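Long-range contacts in penicillin-binding protein 2 (Pbp2) (Helicobacter pylori, PDB 5LP5), which probably cross-links peptidoglycan as a penicillin-binding transpeptidase and assembles with MreC in a core complex of bacterial cell wall synthesis: residues A[51-56]-A[197-202]; A[203-208]-A[221-226]; A[256-261]-A[554-559]; A[487-492]-A[507-512]. All blocks are in the same frame, centred on the assembly; numbering follows the deposited sequence.

Overall arrangement
The four contacts fall into two neighbourhoods. Contacts 1 and 2 lie in the N-terminal region with their centres 16 Å apart; helix 196-200 is followed by strand 204-210, and the two contacts touch where Lys202 N meets Ser226 OG in a probable hydrogen bond. Both also brush the MreC chain. Contacts 3 and 4 belong to the transpeptidase domain, 14 Å apart between centres, and reach the same five-stranded antiparallel sheet, with contact 4 nested inside the chain loop that contact 3 closes. Contacts 2 and 4 are separated by 59 Å between centres, consistent with an elongated protein whose MreC-binding and probable catalytic regions are built from separate parts of the chain.

Contact 1: A[51-56]-A[197-202]; sequences PTRGNI and KLLQGK
Gly54 and Leu199 form the polar link of this contact: Gly54 N donates to Leu199 O at 2.7 Å with an angle of 171° at the hydrogen, although the donor is tilted from the carbonyl plane. The acceptor sits in the last turn of helix 196-200, so a loop amide serves the helix end. The Arg53 side chain passes obliquely over Leu199. Its CB comes within 4.1 Å of Leu199 O, and CG passes 3.6 Å from that same oxygen. With CG anti to the backbone N (chi1 -176°) and the chain extended through to NE, the guanidinium is carried past the leucine. Leu199 CB lies over one face, near the rim, 4.0 Å from Arg53 NE and 3.8 Å from CZ. At the tip, Arg53 NH2 is 3.5 Å from Leu199 CD1. Outside partners fix the group's rotation: Glu192 forms a salt bridge with NH2, and Asn196 OD1 takes NH1. Both leucine methyls also reach Ile56, Leu199 CD2 lying 3.9 Å from Ile56 CG1, and these two side chains cross at about a right angle. At the far end, Pro51 CG rests 3.4 Å from Lys202 O. Thr52 packs on Tyr220 of the MreC chain. The loop after strand 43-49 thus packs on the C-terminal end of helix 196-200, terminated by the positive-phi Gly201, in the PBP dimerisation domain.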
loop_
_atom_site.group_PDB
_atom_site.type_symbol
_atom_site.label_atom_id
_atom_site.label_comp_id
_atom_site.label_asym_id
_atom_site.label_seq_id
_atom_site.Cartn_x
_atom_site.Cartn_y
_atom_site.Cartn_z
ATOM N N PRO A 51 -3.016 5.243 -9.686
ATOM C CA PRO A 51 -2.907 3.843 -9.276
ATOM C C PRO A 51 -2.013 3.636 -8.085
ATOM O O PRO A 51 -1.128 4.425 -7.858
ATOM C CB PRO A 51 -2.322 3.156 -10.510
ATOM C CG PRO A 51 -1.544 4.230 -11.204
ATOM C CD PRO A 51 -2.246 5.527 -10.908
ATOM N N THR A 52 -2.271 2.578 -7.329
ATOM C CA THR A 52 -1.527 2.274 -6.106
ATOM C C THR A 52 -0.158 1.774 -6.513
ATOM O O THR A 52 -0.037 1.026 -7.482
ATOM C CB THR A 52 -2.282 1.219 -5.238
ATOM O OG1 THR A 52 -1.737 1.183 -3.909
ATOM C CG2 THR A 52 -2.220 -0.184 -5.858
ATOM N N ARG A 53 0.878 2.199 -5.801
ATOM C CA ARG A 53 2.249 1.818 -6.188
ATOM C C ARG A 53 2.445 0.327 -6.132
ATOM O O ARG A 53 2.054 -0.306 -5.162
ATOM C CB ARG A 53 3.310 2.503 -5.336
ATOM C CG ARG A 53 4.726 2.200 -5.798
ATOM C CD ARG A 53 5.767 2.986 -5.002
ATOM N NE ARG A 53 7.123 2.573 -5.369
ATOM C CZ ARG A 53 7.905 3.207 -6.239
ATOM N NH1 ARG A 53 7.504 4.330 -6.832
ATOM N NH2 ARG A 53 9.106 2.716 -6.499
ATOM N N GLY A 54 3.059 -0.217 -7.183
ATOM C CA GLY A 54 3.172 -1.673 -7.381
ATOM C C GLY A 54 3.927 -2.424 -6.294
ATOM O O GLY A 54 4.847 -1.889 -5.673
ATOM N N ASN A 55 3.535 -3.676 -6.073
ATOM C CA ASN A 55 4.188 -4.527 -5.079
ATOM C C ASN A 55 5.490 -5.085 -5.614
ATOM O O ASN A 55 5.611 -5.358 -6.814
ATOM C CB ASN A 55 3.309 -5.716 -4.707
ATOM C CG ASN A 55 2.119 -5.334 -3.863
ATOM O OD1 ASN A 55 2.091 -4.289 -3.221
ATOM N ND2 ASN A 55 1.114 -6.201 -3.860
ATOM N N ILE A 56 6.448 -5.281 -4.713
ATOM C CA ILE A 56 7.687 -5.966 -5.060
ATOM C C ILE A 56 7.691 -7.371 -4.458
ATOM O O ILE A 56 7.517 -7.550 -3.241
ATOM C CB ILE A 56 8.955 -5.178 -4.629
ATOM C CG1 ILE A 56 9.001 -3.841 -5.352
ATOM C CG2 ILE A 56 10.230 -5.952 -4.970
ATOM C CD1 ILE A 56 10.101 -2.907 -4.884
ATOM N N LYS A 197 9.361 4.121 -12.675
ATOM C CA LYS A 197 8.340 4.267 -13.698
ATOM C C LYS A 197 7.385 3.093 -13.730
ATOM O O LYS A 197 6.174 3.289 -13.764
ATOM C CB LYS A 197 8.980 4.425 -15.068
ATOM C CG LYS A 197 9.630 5.771 -15.260
ATOM C CD LYS A 197 9.777 6.097 -16.735
ATOM C CE LYS A 197 10.606 7.360 -16.939
ATOM N NZ LYS A 197 12.008 7.188 -16.451
ATOM N N LEU A 198 7.934 1.884 -13.727
ATOM C CA LEU A 198 7.114 0.670 -13.684
ATOM C C LEU A 198 6.228 0.638 -12.444
ATOM O O LEU A 198 5.015 0.558 -12.544
ATOM C CB LEU A 198 8.004 -0.579 -13.726
ATOM C CG LEU A 198 7.317 -1.935 -13.578
ATOM C CD1 LEU A 198 6.456 -2.186 -14.791
ATOM C CD2 LEU A 198 8.296 -3.085 -13.418
ATOM N N LEU A 199 6.861 0.712 -11.280
ATOM C CA LEU A 199 6.173 0.532 -9.991
ATOM C C LEU A 199 5.071 1.565 -9.760
ATOM O O LEU A 199 4.011 1.264 -9.185
ATOM C CB LEU A 199 7.191 0.577 -8.846
ATOM C CG LEU A 199 8.088 -0.665 -8.799
ATOM C CD1 LEU A 199 9.347 -0.414 -7.968
ATOM C CD2 LEU A 199 7.303 -1.858 -8.256
ATOM N N GLN A 200 5.336 2.777 -10.229
ATOM C CA GLN A 200 4.419 3.886 -10.054
ATOM C C GLN A 200 3.208 3.752 -10.957
ATOM O O GLN A 200 2.098 4.100 -10.578
ATOM C CB GLN A 200 5.126 5.203 -10.365
ATOM C CG GLN A 200 4.299 6.415 -10.003
ATOM C CD GLN A 200 5.158 7.584 -9.614
ATOM O OE1 GLN A 200 5.847 8.167 -10.455
ATOM N NE2 GLN A 200 5.146 7.919 -8.323
ATOM N N GLY A 201 3.428 3.271 -12.166
ATOM C CA GLY A 201 2.348 3.171 -13.137
ATOM C C GLY A 201 1.977 4.494 -13.780
ATOM O O GLY A 201 2.637 5.497 -13.559
ATOM N N LYS A 202 0.917 4.483 -14.583
ATOM C CA LYS A 202 0.472 5.664 -15.338
ATOM C C LYS A 202 -0.848 6.161 -14.755
ATOM O O LYS A 202 -1.721 5.352 -14.427
ATOM C CB LYS A 202 0.271 5.339 -16.820
ATOM C CG LYS A 202 1.449 4.649 -17.483
ATOM C CD LYS A 202 1.006 3.738 -18.626
ATOM C CE LYS A 202 0.633 4.538 -19.863
ATOM N NZ LYS A 202 1.825 5.197 -20.471
#

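Contact 2: A[203-208]-A[221-226]; sequences VGYKIM and EVVLPS
An antiparallel beta hairpin pairs Tyr205 and Ile207 of strand 204-210 with Val223 and Glu221 of strand 216-223, in a surface-lying part of the N-terminal region. Val223 N donates to Tyr205 O at 3.0 Å, nearly straight, and Tyr205 N returns a bond of 3.0 Å to Val223 O that is more bent, at 137°. A second hydrogen-bonded pair follows, Ile207 N to Glu221 O at 3.1 Å and Glu221 N to Ile207 O at 3.2 Å. Between them, Lys206 and Val222 form a non-hydrogen-bonded pair whose side chains leave on the other face of the sheet from Tyr205. The hairpin supplies two of the strands in a three-stranded antiparallel sheet, with 204-210 in the middle and 43-49 along its other edge. Tyr205 holds CG between the backbone N and the carbonyl carbon (chi1 63°), which lets its ring lie against the facing strand. Val223 CB sits over one ring face in a CH-pi contact, 4.1 Å from the centroid, while Val223 CG2 approaches Tyr205 CZ at 3.5 Å. Lys46 of the neighbouring strand makes a cation-pi contact with the same ring. Glu221, extended along its whole length, brings its carboxylate to the ring edge, the two planes turned 73° apart. Tyr205 OH can donate to Glu221 OE2 there, but the modelled separation is too short to be trusted. Ile207 runs beside Glu221, both side chains pointing the same way. Further along, Pro225 CB rests 3.8 Å from Gly204 N and the proline also packs on Tyr220 of the MreC chain.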
loop_
_atom_site.group_PDB
_atom_site.type_symbol
_atom_site.label_atom_id
_atom_site.label_comp_id
_atom_site.label_asym_id
_atom_site.label_seq_id
_atom_site.Cartn_x
_atom_site.Cartn_y
_atom_site.Cartn_z
ATOM N N VAL A 203 -1.003 7.475 -14.618
ATOM C CA VAL A 203 -2.285 8.022 -14.204
ATOM C C VAL A 203 -3.297 7.905 -15.324
ATOM O O VAL A 203 -2.949 7.845 -16.500
ATOM C CB VAL A 203 -2.244 9.511 -13.825
ATOM C CG1 VAL A 203 -1.518 9.705 -12.508
ATOM C CG2 VAL A 203 -1.672 10.348 -14.970
ATOM N N GLY A 204 -4.557 7.879 -14.926
ATOM C CA GLY A 204 -5.650 8.051 -15.844
ATOM C C GLY A 204 -6.379 9.270 -15.343
ATOM O O GLY A 204 -5.977 9.896 -14.358
ATOM N N TYR A 205 -7.455 9.613 -16.021
ATOM C CA TYR A 205 -8.264 10.731 -15.598
ATOM C C TYR A 205 -9.715 10.512 -15.996
ATOM O O TYR A 205 -10.029 9.662 -16.834
ATOM C CB TYR A 205 -7.715 12.035 -16.187
ATOM C CG TYR A 205 -7.738 12.143 -17.711
ATOM C CD1 TYR A 205 -8.854 12.617 -18.370
ATOM C CD2 TYR A 205 -6.634 11.799 -18.474
ATOM C CE1 TYR A 205 -8.891 12.723 -19.735
ATOM C CE2 TYR A 205 -6.652 11.909 -19.847
ATOM C CZ TYR A 205 -7.782 12.374 -20.473
ATOM O OH TYR A 205 -7.807 12.503 -21.851
ATOM N N LYS A 206 -10.597 11.285 -15.384
ATOM C CA LYS A 206 -12.007 11.163 -15.666
ATOM C C LYS A 206 -12.645 12.532 -15.656
ATOM O O LYS A 206 -12.636 13.198 -14.643
ATOM C CB LYS A 206 -12.629 10.266 -14.614
ATOM C CG LYS A 206 -14.126 10.242 -14.611
ATOM C CD LYS A 206 -14.582 9.004 -13.864
ATOM C CE LYS A 206 -16.065 9.073 -13.578
ATOM N NZ LYS A 206 -16.630 7.713 -13.355
ATOM N N ILE A 207 -13.162 12.962 -16.804
ATOM C CA ILE A 207 -13.770 14.282 -16.958
ATOM C C ILE A 207 -15.290 14.148 -16.975
ATOM O O ILE A 207 -15.841 13.317 -17.697
ATOM C CB ILE A 207 -13.333 14.952 -18.264
ATOM C CG1 ILE A 207 -11.808 15.024 -18.342
ATOM C CG2 ILE A 207 -13.886 16.359 -18.360
ATOM C CD1 ILE A 207 -11.288 15.665 -19.611
ATOM N N MET A 208 -15.961 14.991 -16.194
ATOM C CA MET A 208 -17.384 14.833 -15.912
ATOM C C MET A 208 -18.156 16.134 -16.012
ATOM O O MET A 208 -17.650 17.198 -15.663
ATOM C CB MET A 208 -17.562 14.288 -14.504
ATOM C CG MET A 208 -16.866 12.967 -14.289
ATOM S SD MET A 208 -17.356 12.292 -12.721
ATOM C CE MET A 208 -16.408 13.322 -11.609
ATOM N N GLU A 221 -15.564 11.775 -20.536
ATOM C CA GLU A 221 -14.337 11.123 -20.980
ATOM C C GLU A 221 -13.809 10.260 -19.826
ATOM O O GLU A 221 -13.939 10.607 -18.652
ATOM C CB GLU A 221 -13.309 12.184 -21.384
ATOM C CG GLU A 221 -11.954 11.683 -21.843
ATOM C CD GLU A 221 -11.047 12.819 -22.384
ATOM O OE1 GLU A 221 -11.404 14.012 -22.315
ATOM O OE2 GLU A 221 -9.951 12.537 -22.897
ATOM N N VAL A 222 -13.262 9.105 -20.166
ATOM C CA VAL A 222 -12.505 8.303 -19.215
ATOM C C VAL A 222 -11.247 7.844 -19.932
ATOM O O VAL A 222 -11.293 7.423 -21.088
ATOM C CB VAL A 222 -13.243 7.043 -18.703
ATOM C CG1 VAL A 222 -12.458 6.414 -17.575
ATOM C CG2 VAL A 222 -14.619 7.371 -18.202
ATOM N N VAL A 223 -10.124 7.954 -19.239
ATOM C CA VAL A 223 -8.915 7.260 -19.600
ATOM C C VAL A 223 -8.526 6.462 -18.366
ATOM O O VAL A 223 -8.367 7.023 -17.294
ATOM C CB VAL A 223 -7.804 8.255 -19.961
ATOM C CG1 VAL A 223 -6.465 7.548 -20.084
ATOM C CG2 VAL A 223 -8.139 8.992 -21.252
ATOM N N LEU A 224 -8.384 5.155 -18.492
ATOM C CA LEU A 224 -8.055 4.322 -17.318
ATOM C C LEU A 224 -6.573 4.328 -16.934
ATOM O O LEU A 224 -5.698 4.507 -17.782
ATOM C CB LEU A 224 -8.483 2.878 -17.559
ATOM C CG LEU A 224 -9.967 2.600 -17.677
ATOM C CD1 LEU A 224 -10.095 1.125 -17.995
ATOM C CD2 LEU A 224 -10.703 2.949 -16.390
ATOM N N PRO A 225 -6.289 4.113 -15.644
ATOM C CA PRO A 225 -4.902 4.036 -15.205
ATOM C C PRO A 225 -4.348 2.662 -15.459
ATOM O O PRO A 225 -5.113 1.716 -15.594
ATOM C CB PRO A 225 -5.001 4.267 -13.712
ATOM C CG PRO A 225 -6.330 3.678 -13.361
ATOM C CD PRO A 225 -7.234 3.892 -14.536
ATOM N N SER A 226 -3.025 2.551 -15.526
ATOM C CA SER A 226 -2.378 1.254 -15.655
ATOM C C SER A 226 -2.697 0.418 -14.412
ATOM O O SER A 226 -3.086 0.943 -13.369
ATOM C CB SER A 226 -0.863 1.413 -15.834
ATOM O OG SER A 226 -0.216 1.677 -14.601
#

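Contact 3: A[256-261]-A[554-559]; sequences VMDAEN and PKYAIT
Ala259 N donates to Lys555 O at 2.7 Å, the shortest polar bond between the two segments, and approaches nearly along the C=O axis. It extends the antiparallel pairing past the end of strand 252-258; within the strands Met257 and Ala557 exchange two bonds, Met257 N to Ala557 O at 2.9 Å and Ala557 N to Met257 O at 3.0 Å. Asp258 OD1 accepts from Glu260 N at 3.1 Å, an Asx turn that shapes the chain just past the strand. From this turn Glu260 reaches across to Lys555. The lysine is extended as far as CE and then bends (chi4 88°), and its NZ forms a salt bridge with Glu260 OE1 (2.9 Å), from the syn side and somewhat out of the carboxylate plane. Lys555 and Tyr556 together face Leu549, a classic beta bulge. Val256 CG2 and Ile558 CG1 meet at 4.1 Å under helix 572-584, while on the other face Met257 packs against helix 441-453. Three backbone bonds thus set the register of neighbouring strands in the five-stranded transpeptidase sheet, and the salt bridge ties the turn after strand 252-258 to the bulged start of strand 556-562, where Asp258 may add a weaker electrostatic pull on Lys555.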
loop_
_atom_site.group_PDB
_atom_site.type_symbol
_atom_site.label_atom_id
_atom_site.label_comp_id
_atom_site.label_asym_id
_atom_site.label_seq_id
_atom_site.Cartn_x
_atom_site.Cartn_y
_atom_site.Cartn_z
ATOM N N VAL A 256 24.814 -14.710 -4.441
ATOM C CA VAL A 256 24.568 -15.987 -5.092
ATOM C C VAL A 256 23.970 -15.686 -6.449
ATOM O O VAL A 256 23.102 -14.816 -6.549
ATOM C CB VAL A 256 23.586 -16.865 -4.295
ATOM C CG1 VAL A 256 23.248 -18.118 -5.073
ATOM C CG2 VAL A 256 24.176 -17.231 -2.948
ATOM N N MET A 257 24.420 -16.400 -7.478
ATOM C CA MET A 257 23.940 -16.126 -8.822
ATOM C C MET A 257 23.794 -17.344 -9.709
ATOM O O MET A 257 24.706 -18.130 -9.862
ATOM C CB MET A 257 24.864 -15.145 -9.514
ATOM C CG MET A 257 24.398 -14.784 -10.919
ATOM S SD MET A 257 25.469 -13.636 -11.803
ATOM C CE MET A 257 26.943 -14.614 -12.059
ATOM N N ASP A 258 22.630 -17.467 -10.328
ATOM C CA ASP A 258 22.409 -18.435 -11.401
ATOM C C ASP A 258 23.328 -18.071 -12.570
ATOM O O ASP A 258 23.086 -17.099 -13.279
ATOM C CB ASP A 258 20.939 -18.373 -11.823
ATOM C CG ASP A 258 20.557 -19.446 -12.817
ATOM O OD1 ASP A 258 21.427 -19.836 -13.624
ATOM O OD2 ASP A 258 19.373 -19.879 -12.812
ATOM N N ALA A 259 24.376 -18.863 -12.763
ATOM C CA ALA A 259 25.435 -18.544 -13.724
ATOM C C ALA A 259 25.064 -18.758 -15.205
ATOM O O ALA A 259 25.880 -18.481 -16.103
ATOM C CB ALA A 259 26.693 -19.340 -13.383
ATOM N N GLU A 260 23.845 -19.247 -15.453
ATOM C CA GLU A 260 23.342 -19.476 -16.818
ATOM C C GLU A 260 22.511 -18.328 -17.381
ATOM O O GLU A 260 22.382 -18.217 -18.601
ATOM C CB GLU A 260 22.497 -20.751 -16.873
ATOM C CG GLU A 260 23.283 -22.028 -16.617
ATOM C CD GLU A 260 22.410 -23.259 -16.518
ATOM O OE1 GLU A 260 21.394 -23.212 -15.782
ATOM O OE2 GLU A 260 22.761 -24.267 -17.171
ATOM N N ASN A 261 21.927 -17.501 -16.506
ATOM C CA ASN A 261 21.127 -16.334 -16.936
ATOM C C ASN A 261 21.357 -15.028 -16.163
ATOM O O ASN A 261 20.900 -13.968 -16.593
ATOM C CB ASN A 261 19.638 -16.673 -16.878
ATOM C CG ASN A 261 19.159 -17.011 -15.474
ATOM O OD1 ASN A 261 19.719 -16.562 -14.479
ATOM N ND2 ASN A 261 18.111 -17.798 -15.397
ATOM N N PRO A 554 28.687 -27.002 -13.466
ATOM C CA PRO A 554 28.459 -25.731 -12.798
ATOM C C PRO A 554 27.118 -25.106 -13.140
ATOM O O PRO A 554 26.755 -25.090 -14.299
ATOM C CB PRO A 554 29.591 -24.865 -13.335
ATOM C CG PRO A 554 30.657 -25.818 -13.752
ATOM C CD PRO A 554 29.907 -26.972 -14.296
ATOM N N LYS A 555 26.393 -24.614 -12.138
ATOM C CA LYS A 555 25.178 -23.832 -12.378
ATOM C C LYS A 555 25.197 -22.520 -11.609
ATOM O O LYS A 555 24.891 -21.456 -12.176
ATOM C CB LYS A 555 23.913 -24.613 -12.009
ATOM C CG LYS A 555 22.626 -24.078 -12.656
ATOM C CD LYS A 555 21.409 -24.870 -12.201
ATOM C CE LYS A 555 20.096 -24.364 -12.790
ATOM N NZ LYS A 555 19.799 -25.005 -14.103
ATOM N N TYR A 556 25.537 -22.581 -10.323
ATOM C CA TYR A 556 25.581 -21.361 -9.492
ATOM C C TYR A 556 26.998 -20.861 -9.177
ATOM O O TYR A 556 27.977 -21.589 -9.253
ATOM C CB TYR A 556 24.755 -21.534 -8.206
ATOM C CG TYR A 556 23.337 -22.007 -8.485
ATOM C CD1 TYR A 556 23.058 -23.364 -8.552
ATOM C CD2 TYR A 556 22.294 -21.107 -8.752
ATOM C CE1 TYR A 556 21.787 -23.827 -8.828
ATOM C CE2 TYR A 556 21.019 -21.563 -9.039
ATOM C CZ TYR A 556 20.764 -22.933 -9.084
ATOM O OH TYR A 556 19.484 -23.420 -9.370
ATOM N N ALA A 557 27.079 -19.587 -8.850
ATOM C CA ALA A 557 28.303 -18.974 -8.372
ATOM C C ALA A 557 27.968 -18.283 -7.059
ATOM O O ALA A 557 26.850 -17.800 -6.872
ATOM C CB ALA A 557 28.821 -17.961 -9.379
ATOM N N ILE A 558 28.937 -18.246 -6.154
ATOM C CA ILE A 558 28.783 -17.567 -4.876
ATOM C C ILE A 558 30.026 -16.747 -4.657
ATOM O O ILE A 558 31.093 -17.197 -4.996
ATOM C CB ILE A 558 28.647 -18.574 -3.734
ATOM C CG1 ILE A 558 27.437 -19.477 -3.992
ATOM C CG2 ILE A 558 28.540 -17.848 -2.405
ATOM C CD1 ILE A 558 27.167 -20.524 -2.933
ATOM N N THR A 559 29.890 -15.550 -4.102
ATOM C CA THR A 559 31.025 -14.672 -3.886
ATOM C C THR A 559 30.837 -13.981 -2.542
ATOM O O THR A 559 29.805 -13.355 -2.285
ATOM C CB THR A 559 31.147 -13.616 -5.002
ATOM O OG1 THR A 559 31.510 -14.238 -6.246
ATOM C CG2 THR A 559 32.212 -12.584 -4.661
#

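Contact 4: A[487-492]-A[507-512]; sequences GMYEVC and KITLAC
The last turns of helix 475-493 meet the start of strand 511-517 through one backbone bond, Cys512 N to Met488 O at 3.1 Å, fairly straight at the hydrogen (161°) but with the donor well above the carbonyl plane. Covalent closure comes from the Cys492-Cys512 disulfide, whose SG atoms are 2.1 Å apart. Cys512 SG stands between its backbone N and carbonyl carbon (chi1 53°), a setting that brings it to the helix, where Val491 CG1 packs against it at 3.6 Å. From the residue just before the strand, Leu510 CB lies 4.1 Å from Cys492 SG. Met488 CB and Ala511 CB meet at 4.1 Å, and both side chains also touch Phe548 of the adjoining strand 542-549. Farther out, Thr509 CG2 points into the edge of the Tyr489 ring, 3.6 Å from CE1 and near the ring plane; Tyr551 stacks with that ring. The helix is thus fastened to an outermost strand of the transpeptidase sheet. Directly after Cys512 the strand runs into a KTG sequence beginning at Lys513, consistent with the K(T/S)G motif that lines the active site in penicillin-binding proteins.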
loop_
_atom_site.group_PDB
_atom_site.type_symbol
_atom_site.label_atom_id
_atom_site.label_comp_id
_atom_site.label_asym_id
_atom_site.label_seq_id
_atom_site.Cartn_x
_atom_site.Cartn_y
_atom_site.Cartn_z
ATOM N N GLY A 487 42.033 -26.303 -11.130
ATOM C CA GLY A 487 42.748 -25.607 -10.078
ATOM C C GLY A 487 41.808 -25.212 -8.947
ATOM O O GLY A 487 42.069 -25.541 -7.784
ATOM N N MET A 488 40.715 -24.518 -9.291
ATOM C CA MET A 488 39.721 -24.087 -8.302
ATOM C C MET A 488 39.171 -25.313 -7.576
ATOM O O MET A 488 38.991 -25.295 -6.359
ATOM C CB MET A 488 38.582 -23.289 -8.959
ATOM C CG MET A 488 38.994 -21.939 -9.560
ATOM S SD MET A 488 37.695 -20.946 -10.353
ATOM C CE MET A 488 36.843 -20.494 -8.845
ATOM N N TYR A 489 38.927 -26.385 -8.328
ATOM C CA TYR A 489 38.535 -27.671 -7.747
ATOM C C TYR A 489 39.518 -28.111 -6.658
ATOM O O TYR A 489 39.118 -28.524 -5.563
ATOM C CB TYR A 489 38.447 -28.740 -8.843
ATOM C CG TYR A 489 38.143 -30.133 -8.320
ATOM C CD1 TYR A 489 36.891 -30.450 -7.804
ATOM C CD2 TYR A 489 39.117 -31.131 -8.343
ATOM C CE1 TYR A 489 36.626 -31.720 -7.332
ATOM C CE2 TYR A 489 38.860 -32.400 -7.865
ATOM C CZ TYR A 489 37.613 -32.690 -7.371
ATOM O OH TYR A 489 37.351 -33.950 -6.908
ATOM N N GLU A 490 40.807 -27.992 -6.972
ATOM C CA GLU A 490 41.876 -28.403 -6.068
ATOM C C GLU A 490 41.985 -27.514 -4.825
ATOM O O GLU A 490 42.416 -27.967 -3.780
ATOM C CB GLU A 490 43.220 -28.467 -6.817
ATOM C CG GLU A 490 43.359 -29.688 -7.718
ATOM C CD GLU A 490 44.628 -29.703 -8.559
ATOM O OE1 GLU A 490 45.520 -28.839 -8.379
ATOM O OE2 GLU A 490 44.736 -30.604 -9.416
ATOM N N VAL A 491 41.588 -26.257 -4.927
ATOM C CA VAL A 491 41.671 -25.353 -3.771
ATOM C C VAL A 491 40.807 -25.849 -2.623
ATOM O O VAL A 491 41.172 -25.717 -1.459
ATOM C CB VAL A 491 41.244 -23.910 -4.124
ATOM C CG1 VAL A 491 41.291 -23.026 -2.891
ATOM C CG2 VAL A 491 42.151 -23.328 -5.200
ATOM N N CYS A 492 39.665 -26.420 -2.992
ATOM C CA CYS A 492 38.620 -26.839 -2.067
ATOM C C CYS A 492 38.725 -28.325 -1.738
ATOM O O CYS A 492 38.262 -28.753 -0.681
ATOM C CB CYS A 492 37.256 -26.573 -2.703
ATOM S SG CYS A 492 36.455 -24.990 -2.347
ATOM N N LYS A 507 27.654 -30.808 1.313
ATOM C CA LYS A 507 26.864 -31.876 0.698
ATOM C C LYS A 507 27.063 -32.016 -0.828
ATOM O O LYS A 507 26.653 -32.997 -1.428
ATOM C CB LYS A 507 25.391 -31.688 1.063
ATOM C CG LYS A 507 25.113 -32.131 2.493
ATOM C CD LYS A 507 23.912 -31.475 3.158
ATOM C CE LYS A 507 23.837 -31.848 4.637
ATOM N NZ LYS A 507 23.965 -33.312 4.889
ATOM N N ILE A 508 27.725 -31.042 -1.430
ATOM C CA ILE A 508 27.990 -31.043 -2.859
ATOM C C ILE A 508 29.473 -30.780 -3.078
ATOM O O ILE A 508 30.171 -30.280 -2.179
ATOM C CB ILE A 508 27.203 -29.901 -3.557
ATOM C CG1 ILE A 508 25.704 -30.002 -3.273
ATOM C CG2 ILE A 508 27.434 -29.893 -5.066
ATOM C CD1 ILE A 508 25.042 -31.208 -3.900
ATOM N N THR A 509 29.945 -31.078 -4.288
ATOM C CA THR A 509 31.313 -30.750 -4.673
ATOM C C THR A 509 31.464 -29.296 -5.058
ATOM O O THR A 509 30.721 -28.786 -5.891
ATOM C CB THR A 509 31.810 -31.626 -5.820
ATOM O OG1 THR A 509 31.533 -33.001 -5.522
ATOM C CG2 THR A 509 33.297 -31.474 -5.979
ATOM N N LEU A 510 32.460 -28.662 -4.441
ATOM C CA LEU A 510 32.736 -27.249 -4.591
ATOM C C LEU A 510 34.041 -27.001 -5.349
ATOM O O LEU A 510 34.944 -27.835 -5.352
ATOM C CB LEU A 510 32.834 -26.601 -3.207
ATOM C CG LEU A 510 31.539 -26.396 -2.420
ATOM C CD1 LEU A 510 31.782 -26.100 -0.952
ATOM C CD2 LEU A 510 30.746 -25.261 -3.025
ATOM N N ALA A 511 34.119 -25.826 -5.970
ATOM C CA ALA A 511 35.328 -25.327 -6.622
ATOM C C ALA A 511 35.453 -23.830 -6.288
ATOM O O ALA A 511 34.528 -23.068 -6.529
ATOM C CB ALA A 511 35.226 -25.534 -8.122
ATOM N N CYS A 512 36.594 -23.417 -5.743
ATOM C CA CYS A 512 36.755 -22.072 -5.172
ATOM C C CYS A 512 38.105 -21.416 -5.519
ATOM O O CYS A 512 38.967 -22.002 -6.172
ATOM C CB CYS A 512 36.606 -22.148 -3.633
ATOM S SG CYS A 512 37.692 -23.388 -2.850
#